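Local coordinates for hypothetical 39.9 kDa protein (Saccharomyces cerevisiae, PDB 2GA8) that acts as an ATP-dependent kinase that could be involved in endoplasmic reticulum membrane assembly, at residues A88-I91 and L96-D99; L268-D273 and K278-T283; R305-H310 and T317-G322. All blocks are in the same frame, centred on the assembly; numbering follows the deposited sequence.

In the fold
Each of the three contacts closes a short connection, and along the chain they follow in series without nesting or crossing. Contact 1 comes first, folding the loop after helix 84-92 back on that helix, in the crossover between strands 80-81 and 109-111 of the mixed sheet. Contact 2 closes the turn between strand 262-267 and helix 275-285 at the parallel sheet that also carries the P-loop strand, 25-30. Contact 3 then packs helix 299-312 against helix 319-328, while the outer side of the first helix carries arginines beside bound sulfates. Contacts 2 and 3 approach to about 8 Å between nearest atoms; contact 1 stands apart, its centre about 28 Å from that of contact 2.

Contact 1 of 3, residues A88-I91 and L96-D99; sequences AEMI and LFKD
Met90, near the end of helix 84-92, meets Leu96 and Phe97 where the chain turns back after the helix, and about half of the buried surface is its own. From CB, which only grazes Phe97 CE1 at 4.2 Å, the chain sets out with CG opposite the backbone N (chi1 165°). That choice lays Met90 CG alongside the backbone of the returning loop, 3.8 Å from Leu96 N. An extended second torsion then carries SD to the phenyl ring, and Met90 SD comes to 3.6 Å from Phe97 CZ. This is a Met-aromatic contact of oblique geometry: SD lies 4.3 Å from the centroid of the Phe97 ring and 39° off its normal. The bend at chi3 (78°) turns CE away from the ring, so that Met90 CE is 5.2 Å from Phe97 CZ and the sulfur is the atom that touches. The main chain adds a weak hydrogen bond from Leu96 N to Met90 O at 3.5 Å, too long and too bent to count for much beside the packing. Around the pair, Phe106 meets the Phe97 ring and Thr130 touches Met90, whereas Leu96 turns its side chain to Arg169 and Cys170 of helix 168-171. The whole belongs to a beta-alpha-beta crossover: helix 84-92 and its following loop join strand 80-81 to its parallel neighbour 109-111 in the mixed sheet.

Contact 2 of 3, residues L268-D273 and K278-T283; sequences LYLLYD and KKIYKT. With SO4 (sulfate ion), chain I.
Packing of Leu270 and Leu271 on Ile280 and Tyr281 seals the turn that leads from strand 262-267 into helix 275-285; the contact is mainly apolar, with one water joining the two backbones. The approach is a type I beta turn from Tyr269 to Tyr272, which sets both leucines along the helix. Leu270 and Ile280 meet aslant through their delta methyls, Leu270 CD2 lying 4.0 Å from Ile280 CD1. Ile280 CG2, opposite its backbone N, rests 3.7 Å from Leu270 O. That carbonyl is not left to carbon alone, since the water donates to Leu270 O at 2.8 Å and accepts from Tyr281 N at 2.9 Å, bridging a gap too wide for a direct bond. One residue on, Leu271 CD2 comes obliquely to the Tyr281 ring, 4.2 Å from its CD1. In the first turn of the helix the extended chain of Lys278 runs alongside the loop, its CD 3.6 Å from Asp273 O. On the outer side Lys279 NZ gives a 2.9 Å hydrogen bond to O1 of a sulfate, probably from the crystallisation liquor, that Lys200 also holds. Leu270 packs on Ile28 and Val30 of the P-loop strand and on Phe195 of helix 192-206, while Tyr281 reaches Val292 of strand 290-296; helix 275-285 thus forms a beta-alpha-beta crossover from strand 262-267 over 25-30 to 290-296.

Contact 3 of 3, residues R305-H310 and T317-G322; sequences RVAKRH and TTIAEG. With SO4 (sulfate ion), chain F; SO4 (sulfate ion), chain G.
Ala307 and Gly322 bring two successive helices together, their CA atoms just 4.0 Å apart, in a helix-loop-helix arrangement consistent with the lid of P-loop kinases. Such an approach depends on small residues: a beta carbon on Gly322 would run into the Ala307 carbonyl oxygen, and Ala307 CB already lies 3.6 Å from Gly322 C. Ile319 closes the seam by swinging CG1 opposite its backbone N (chi1 -170°). Its CD1 then presses on Ala307 CB at 3.3 Å, tighter than usual, and reaches Lys308 CG at 3.7 Å. At the start of the second helix, Thr318 is the N-cap, with OG1 accepting from Glu321 N. On the far side of helix 299-312, Arg309 grips two sulfates, probably also crystallisation ions, at the edge of its guanidinium; P-loop residues such as Gly36 and Lys37 supply further sulfate bonds. Arg305 flanks one of these ions, its CD 3.5 Å from sulfate F O4, and an alanine here, lacking the CG and CD that lie against this ion and the charge beyond them, would probably leave that flank of the sulfate less covered and weaken the contact with His354. Arg309 NE meets sulfate F O1 nearly straight, at 2.7 Å and 175°.

Contact 1 of 3, residues A88-I91 and L96-D99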
loop_
_atom_site.group_PDB
_atom_site.type_symbol
_atom_site.label_atom_id
_atom_site.label_comp_id
_atom_site.label_asym_id
_atom_site.label_seq_id
_atom_site.Cartn_x
_atom_site.Cartn_y
_atom_site.Cartn_z
ATOM N N ALA A 88 17.289 21.228 2.029
ATOM C CA ALA A 88 17.390 22.207 0.956
ATOM C C ALA A 88 18.106 21.599 -0.247
ATOM O O ALA A 88 17.692 21.787 -1.390
ATOM C CB ALA A 88 18.141 23.444 1.448
ATOM N N GLU A 89 19.182 20.866 0.019
ATOM C CA GLU A 89 19.951 20.227 -1.043
ATOM C C GLU A 89 19.069 19.286 -1.861
ATOM O O GLU A 89 19.071 19.326 -3.090
ATOM C CB GLU A 89 21.122 19.443 -0.445
ATOM C CG GLU A 89 22.023 18.790 -1.480
ATOM C CD GLU A 89 23.145 17.988 -0.852
ATOM O OE1 GLU A 89 23.906 18.562 -0.047
ATOM O OE2 GLU A 89 23.270 16.784 -1.166
ATOM N N MET A 90 18.319 18.433 -1.166
ATOM C CA MET A 90 17.424 17.484 -1.826
ATOM C C MET A 90 16.423 18.208 -2.712
ATOM O O MET A 90 16.216 17.832 -3.865
ATOM C CB MET A 90 16.666 16.656 -0.785
ATOM C CG MET A 90 15.458 15.915 -1.348
ATOM S SD MET A 90 14.471 15.159 -0.052
ATOM C CE MET A 90 13.569 16.580 0.564
ATOM N N ILE A 91 15.796 19.241 -2.160
ATOM C CA ILE A 91 14.818 20.029 -2.898
ATOM C C ILE A 91 15.481 20.662 -4.112
ATOM O O ILE A 91 14.905 20.702 -5.199
ATOM C CB ILE A 91 14.225 21.151 -2.018
ATOM C CG1 ILE A 91 13.490 20.542 -0.821
ATOM C CG2 ILE A 91 13.283 22.015 -2.846
ATOM C CD1 ILE A 91 12.317 19.663 -1.199
ATOM N N LEU A 96 15.416 14.643 -4.979
ATOM C CA LEU A 96 16.055 13.339 -5.087
ATOM C C LEU A 96 17.385 13.233 -4.346
ATOM O O LEU A 96 18.007 14.240 -4.005
ATOM C CB LEU A 96 16.271 12.994 -6.563
ATOM C CG LEU A 96 15.021 12.697 -7.396
ATOM C CD1 LEU A 96 15.392 12.568 -8.859
ATOM C CD2 LEU A 96 14.372 11.419 -6.903
ATOM N N PHE A 97 17.791 11.993 -4.086
ATOM C CA PHE A 97 19.057 11.679 -3.427
ATOM C C PHE A 97 19.869 10.965 -4.509
ATOM O O PHE A 97 19.861 9.737 -4.599
ATOM C CB PHE A 97 18.838 10.728 -2.243
ATOM C CG PHE A 97 18.051 11.325 -1.111
ATOM C CD1 PHE A 97 18.551 12.401 -0.387
ATOM C CD2 PHE A 97 16.812 10.798 -0.755
ATOM C CE1 PHE A 97 17.828 12.946 0.679
ATOM C CE2 PHE A 97 16.081 11.333 0.306
ATOM C CZ PHE A 97 16.592 12.409 1.025
ATOM N N LYS A 98 20.559 11.745 -5.333
ATOM C CA LYS A 98 21.346 11.213 -6.442
ATOM C C LYS A 98 22.177 9.962 -6.166
ATOM O O LYS A 98 22.163 9.022 -6.961
ATOM C CB LYS A 98 22.262 12.307 -7.000
ATOM C CG LYS A 98 22.998 11.908 -8.273
ATOM C CD LYS A 98 23.849 13.054 -8.801
ATOM C CE LYS A 98 24.475 12.706 -10.142
ATOM N NZ LYS A 98 25.297 11.467 -10.080
ATOM N N ASP A 99 22.890 9.941 -5.045
ATOM C CA ASP A 99 23.751 8.808 -4.718
ATOM C C ASP A 99 23.097 7.601 -4.042
ATOM O O ASP A 99 23.793 6.658 -3.664
ATOM C CB ASP A 99 24.918 9.279 -3.846
ATOM C CG ASP A 99 25.724 10.390 -4.498
ATOM O OD1 ASP A 99 26.039 10.273 -5.701
ATOM O OD2 ASP A 99 26.052 11.376 -3.803
#

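Contact 2 of 3, residues L268-D273 and K278-T283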
loop_
_atom_site.group_PDB
_atom_site.type_symbol
_atom_site.label_atom_id
_atom_site.label_comp_id
_atom_site.label_asym_id
_atom_site.label_seq_id
_atom_site.Cartn_x
_atom_site.Cartn_y
_atom_site.Cartn_z
ATOM N N LEU A 268 2.063 -5.723 -6.509
ATOM C CA LEU A 268 2.789 -6.821 -7.130
ATOM C C LEU A 268 3.755 -7.561 -6.214
ATOM O O LEU A 268 3.854 -8.789 -6.258
ATOM C CB LEU A 268 3.614 -6.287 -8.301
ATOM C CG LEU A 268 2.935 -5.600 -9.484
ATOM C CD1 LEU A 268 3.983 -4.820 -10.273
ATOM C CD2 LEU A 268 2.252 -6.641 -10.362
ATOM N N TYR A 269 4.452 -6.804 -5.376
ATOM C CA TYR A 269 5.508 -7.375 -4.552
ATOM C C TYR A 269 5.361 -7.464 -3.043
ATOM O O TYR A 269 6.361 -7.613 -2.330
ATOM C CB TYR A 269 6.800 -6.634 -4.917
ATOM C CG TYR A 269 7.022 -6.605 -6.421
ATOM C CD1 TYR A 269 7.064 -7.792 -7.153
ATOM C CD2 TYR A 269 7.142 -5.400 -7.112
ATOM C CE1 TYR A 269 7.215 -7.784 -8.536
ATOM C CE2 TYR A 269 7.298 -5.383 -8.511
ATOM C CZ TYR A 269 7.330 -6.585 -9.208
ATOM O OH TYR A 269 7.467 -6.597 -10.578
ATOM N N LEU A 270 4.130 -7.424 -2.546
ATOM C CA LEU A 270 3.918 -7.485 -1.107
ATOM C C LEU A 270 4.297 -8.822 -0.485
ATOM O O LEU A 270 4.410 -8.918 0.734
ATOM C CB LEU A 270 2.462 -7.160 -0.770
ATOM C CG LEU A 270 1.973 -5.850 -1.394
ATOM C CD1 LEU A 270 0.544 -5.568 -0.950
ATOM C CD2 LEU A 270 2.901 -4.718 -0.989
ATOM N N LEU A 271 4.492 -9.844 -1.321
ATOM C CA LEU A 271 4.866 -11.179 -0.850
ATOM C C LEU A 271 6.099 -11.674 -1.610
ATOM O O LEU A 271 6.284 -12.878 -1.802
ATOM C CB LEU A 271 3.705 -12.159 -1.064
ATOM C CG LEU A 271 2.443 -11.915 -0.227
ATOM C CD1 LEU A 271 1.335 -12.843 -0.698
ATOM C CD2 LEU A 271 2.755 -12.138 1.257
ATOM N N TYR A 272 6.943 -10.729 -2.012
ATOM C CA TYR A 272 8.158 -11.008 -2.782
ATOM C C TYR A 272 9.317 -11.283 -1.818
ATOM O O TYR A 272 9.588 -10.477 -0.932
ATOM C CB TYR A 272 8.451 -9.796 -3.666
ATOM C CG TYR A 272 9.316 -10.075 -4.861
ATOM C CD1 TYR A 272 8.797 -10.721 -5.987
ATOM C CD2 TYR A 272 10.649 -9.675 -4.884
ATOM C CE1 TYR A 272 9.592 -10.953 -7.109
ATOM C CE2 TYR A 272 11.448 -9.905 -5.996
ATOM C CZ TYR A 272 10.912 -10.542 -7.105
ATOM O OH TYR A 272 11.696 -10.753 -8.213
ATOM N N ASP A 273 10.003 -12.412 -2.005
ATOM C CA ASP A 273 11.084 -12.827 -1.100
ATOM C C ASP A 273 12.455 -12.164 -1.207
ATOM O O ASP A 273 13.461 -12.748 -0.787
ATOM C CB ASP A 273 11.276 -14.353 -1.179
ATOM C CG ASP A 273 11.812 -14.821 -2.531
ATOM O OD1 ASP A 273 12.344 -13.994 -3.298
ATOM O OD2 ASP A 273 11.717 -16.034 -2.823
ATOM N N LYS A 278 10.623 -8.597 1.248
ATOM C CA LYS A 278 10.536 -9.765 2.103
ATOM C C LYS A 278 10.157 -9.391 3.522
ATOM O O LYS A 278 9.509 -10.167 4.210
ATOM C CB LYS A 278 11.870 -10.520 2.097
ATOM C CG LYS A 278 11.862 -11.800 2.909
ATOM C CD LYS A 278 13.178 -12.554 2.771
ATOM C CE LYS A 278 13.154 -13.849 3.569
ATOM N NZ LYS A 278 14.400 -14.646 3.381
ATOM N N LYS A 279 10.548 -8.195 3.949
ATOM C CA LYS A 279 10.260 -7.740 5.299
ATOM C C LYS A 279 8.818 -7.261 5.489
ATOM O O LYS A 279 8.367 -7.072 6.618
ATOM C CB LYS A 279 11.239 -6.628 5.683
ATOM C CG LYS A 279 12.703 -7.032 5.539
ATOM C CD LYS A 279 13.645 -5.861 5.794
ATOM C CE LYS A 279 15.086 -6.243 5.483
ATOM N NZ LYS A 279 16.032 -5.099 5.646
ATOM N N ILE A 280 8.094 -7.085 4.387
ATOM C CA ILE A 280 6.708 -6.619 4.450
ATOM C C ILE A 280 5.768 -7.556 5.185
ATOM O O ILE A 280 5.070 -7.129 6.108
ATOM C CB ILE A 280 6.133 -6.374 3.040
ATOM C CG1 ILE A 280 6.823 -5.161 2.417
ATOM C CG2 ILE A 280 4.620 -6.146 3.115
ATOM C CD1 ILE A 280 6.419 -4.905 0.982
ATOM N N TYR A 281 5.732 -8.820 4.771
ATOM C CA TYR A 281 4.860 -9.798 5.411
ATOM C C TYR A 281 5.088 -9.838 6.914
ATOM O O TYR A 281 4.161 -9.637 7.693
ATOM C CB TYR A 281 5.085 -11.201 4.831
ATOM C CG TYR A 281 4.356 -12.300 5.581
ATOM C CD1 TYR A 281 2.979 -12.471 5.448
ATOM C CD2 TYR A 281 5.041 -13.151 6.446
ATOM C CE1 TYR A 281 2.297 -13.464 6.163
ATOM C CE2 TYR A 281 4.368 -14.148 7.169
ATOM C CZ TYR A 281 2.999 -14.295 7.021
ATOM O OH TYR A 281 2.330 -15.269 7.733
ATOM N N LYS A 282 6.324 -10.107 7.322
ATOM C CA LYS A 282 6.630 -10.181 8.740
ATOM C C LYS A 282 6.255 -8.903 9.481
ATOM O O LYS A 282 5.689 -8.970 10.567
ATOM C CB LYS A 282 8.113 -10.491 8.963
ATOM C CG LYS A 282 8.479 -10.614 10.431
ATOM C CD LYS A 282 9.909 -11.087 10.623
ATOM C CE LYS A 282 10.271 -11.114 12.101
ATOM N NZ LYS A 282 9.339 -11.973 12.879
ATOM N N THR A 283 6.561 -7.746 8.901
ATOM C CA THR A 283 6.238 -6.484 9.560
ATOM C C THR A 283 4.736 -6.379 9.826
ATOM O O THR A 283 4.326 -5.978 10.910
ATOM C CB THR A 283 6.718 -5.265 8.737
ATOM O OG1 THR A 283 8.153 -5.268 8.666
ATOM C CG2 THR A 283 6.273 -3.970 9.396
HETATM S S SO4 I . 15.345 -2.941 8.533
HETATM O O1 SO4 I . 15.171 -2.707 7.085
HETATM O O2 SO4 I . 15.264 -1.652 9.248
HETATM O O3 SO4 I . 14.284 -3.843 9.020
HETATM O O4 SO4 I . 16.664 -3.557 8.777
HETATM O O HOH W 1 6.594 -9.932 2.209
#

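Contact 3 of 3, residues R305-H310 and T317-G322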
loop_
_atom_site.group_PDB
_atom_site.type_symbol
_atom_site.label_atom_id
_atom_site.label_comp_id
_atom_site.label_asym_id
_atom_site.label_seq_id
_atom_site.Cartn_x
_atom_site.Cartn_y
_atom_site.Cartn_z
ATOM N N ARG A 305 -6.048 -9.360 -21.413
ATOM C CA ARG A 305 -6.266 -8.123 -20.677
ATOM C C ARG A 305 -5.035 -7.221 -20.708
ATOM O O ARG A 305 -5.141 -6.025 -20.988
ATOM C CB ARG A 305 -6.661 -8.441 -19.228
ATOM C CG ARG A 305 -7.050 -7.228 -18.395
ATOM C CD ARG A 305 -7.644 -7.624 -17.044
ATOM N NE ARG A 305 -8.909 -8.344 -17.176
ATOM C CZ ARG A 305 -9.020 -9.658 -17.355
ATOM N NH1 ARG A 305 -7.935 -10.420 -17.419
ATOM N NH2 ARG A 305 -10.220 -10.213 -17.479
ATOM N N VAL A 306 -3.868 -7.792 -20.424
ATOM C CA VAL A 306 -2.630 -7.027 -20.422
ATOM C C VAL A 306 -2.235 -6.613 -21.838
ATOM O O VAL A 306 -1.760 -5.498 -22.058
ATOM C CB VAL A 306 -1.478 -7.834 -19.774
ATOM C CG1 VAL A 306 -0.161 -7.085 -19.908
ATOM C CG2 VAL A 306 -1.788 -8.069 -18.301
ATOM N N ALA A 307 -2.432 -7.507 -22.797
ATOM C CA ALA A 307 -2.094 -7.184 -24.180
ATOM C C ALA A 307 -2.904 -5.960 -24.595
ATOM O O ALA A 307 -2.380 -5.041 -25.227
ATOM C CB ALA A 307 -2.411 -8.358 -25.088
ATOM N N LYS A 308 -4.181 -5.943 -24.228
ATOM C CA LYS A 308 -5.049 -4.817 -24.564
ATOM C C LYS A 308 -4.589 -3.524 -23.907
ATOM O O LYS A 308 -4.665 -2.456 -24.513
ATOM C CB LYS A 308 -6.489 -5.101 -24.150
ATOM C CG LYS A 308 -7.209 -6.118 -25.003
ATOM C CD LYS A 308 -8.669 -6.157 -24.591
ATOM C CE LYS A 308 -9.490 -7.083 -25.459
ATOM N NZ LYS A 308 -10.905 -7.074 -24.997
ATOM N N ARG A 309 -4.123 -3.608 -22.663
ATOM C CA ARG A 309 -3.651 -2.410 -21.973
ATOM C C ARG A 309 -2.458 -1.819 -22.707
ATOM O O ARG A 309 -2.358 -0.603 -22.874
ATOM C CB ARG A 309 -3.249 -2.732 -20.533
ATOM C CG ARG A 309 -4.409 -3.086 -19.637
ATOM C CD ARG A 309 -3.928 -3.285 -18.207
ATOM N NE ARG A 309 -5.022 -3.659 -17.320
ATOM C CZ ARG A 309 -4.871 -3.940 -16.030
ATOM N NH1 ARG A 309 -3.667 -3.888 -15.475
ATOM N NH2 ARG A 309 -5.925 -4.274 -15.299
ATOM N N HIS A 310 -1.550 -2.683 -23.147
ATOM C CA HIS A 310 -0.373 -2.226 -23.870
ATOM C C HIS A 310 -0.763 -1.588 -25.193
ATOM O O HIS A 310 -0.150 -0.613 -25.621
ATOM C CB HIS A 310 0.591 -3.385 -24.124
ATOM C CG HIS A 310 1.368 -3.794 -22.914
ATOM N ND1 HIS A 310 0.765 -4.183 -21.738
ATOM C CD2 HIS A 310 2.702 -3.859 -22.693
ATOM C CE1 HIS A 310 1.693 -4.468 -20.843
ATOM N NE2 HIS A 310 2.878 -4.280 -21.396
ATOM N N THR A 317 1.805 -1.995 -31.318
ATOM C CA THR A 317 0.949 -1.578 -32.428
ATOM C C THR A 317 -0.206 -2.542 -32.686
ATOM O O THR A 317 -1.184 -2.174 -33.337
ATOM C CB THR A 317 1.746 -1.416 -33.751
ATOM O OG1 THR A 317 2.150 -2.700 -34.236
ATOM C CG2 THR A 317 2.975 -0.546 -33.531
ATOM N N THR A 318 -0.091 -3.772 -32.191
ATOM C CA THR A 318 -1.145 -4.775 -32.373
ATOM C C THR A 318 -1.299 -5.632 -31.125
ATOM O O THR A 318 -0.375 -5.735 -30.315
ATOM C CB THR A 318 -0.837 -5.737 -33.539
ATOM O OG1 THR A 318 0.284 -6.565 -33.194
ATOM C CG2 THR A 318 -0.531 -4.960 -34.809
ATOM N N ILE A 319 -2.461 -6.260 -30.979
ATOM C CA ILE A 319 -2.704 -7.118 -29.829
ATOM C C ILE A 319 -1.715 -8.292 -29.804
ATOM O O ILE A 319 -1.307 -8.731 -28.734
ATOM C CB ILE A 319 -4.162 -7.661 -29.818
ATOM C CG1 ILE A 319 -4.454 -8.343 -28.481
ATOM C CG2 ILE A 319 -4.388 -8.638 -30.956
ATOM C CD1 ILE A 319 -4.626 -7.370 -27.341
ATOM N N ALA A 320 -1.324 -8.789 -30.976
ATOM C CA ALA A 320 -0.381 -9.909 -31.044
ATOM C C ALA A 320 0.944 -9.530 -30.389
ATOM O O ALA A 320 1.529 -10.314 -29.630
ATOM C CB ALA A 320 -0.145 -10.317 -32.501
ATOM N N GLU A 321 1.409 -8.325 -30.686
ATOM C CA GLU A 321 2.651 -7.826 -30.118
ATOM C C GLU A 321 2.506 -7.714 -28.604
ATOM O O GLU A 321 3.464 -7.940 -27.861
ATOM C CB GLU A 321 2.992 -6.472 -30.740
ATOM C CG GLU A 321 3.506 -6.595 -32.173
ATOM C CD GLU A 321 3.495 -5.283 -32.931
ATOM O OE1 GLU A 321 3.466 -4.214 -32.289
ATOM O OE2 GLU A 321 3.528 -5.326 -34.179
ATOM N N GLY A 322 1.301 -7.371 -28.155
ATOM C CA GLY A 322 1.039 -7.258 -26.731
ATOM C C GLY A 322 1.067 -8.622 -26.057
ATOM O O GLY A 322 1.591 -8.765 -24.950
HETATM S S SO4 F . -8.676 -3.473 -17.320
HETATM O O1 SO4 F . -7.567 -3.710 -18.262
HETATM O O2 SO4 F . -8.668 -2.057 -16.902
HETATM O O3 SO4 F . -9.958 -3.786 -17.981
HETATM O O4 SO4 F . -8.514 -4.336 -16.135
HETATM S S SO4 G . -4.374 -5.204 -11.827
HETATM O O1 SO4 G . -3.302 -4.692 -12.709
HETATM O O2 SO4 G . -4.740 -4.163 -10.849
HETATM O O3 SO4 G . -5.540 -5.581 -12.645
HETATM O O4 SO4 G . -3.883 -6.403 -11.118
#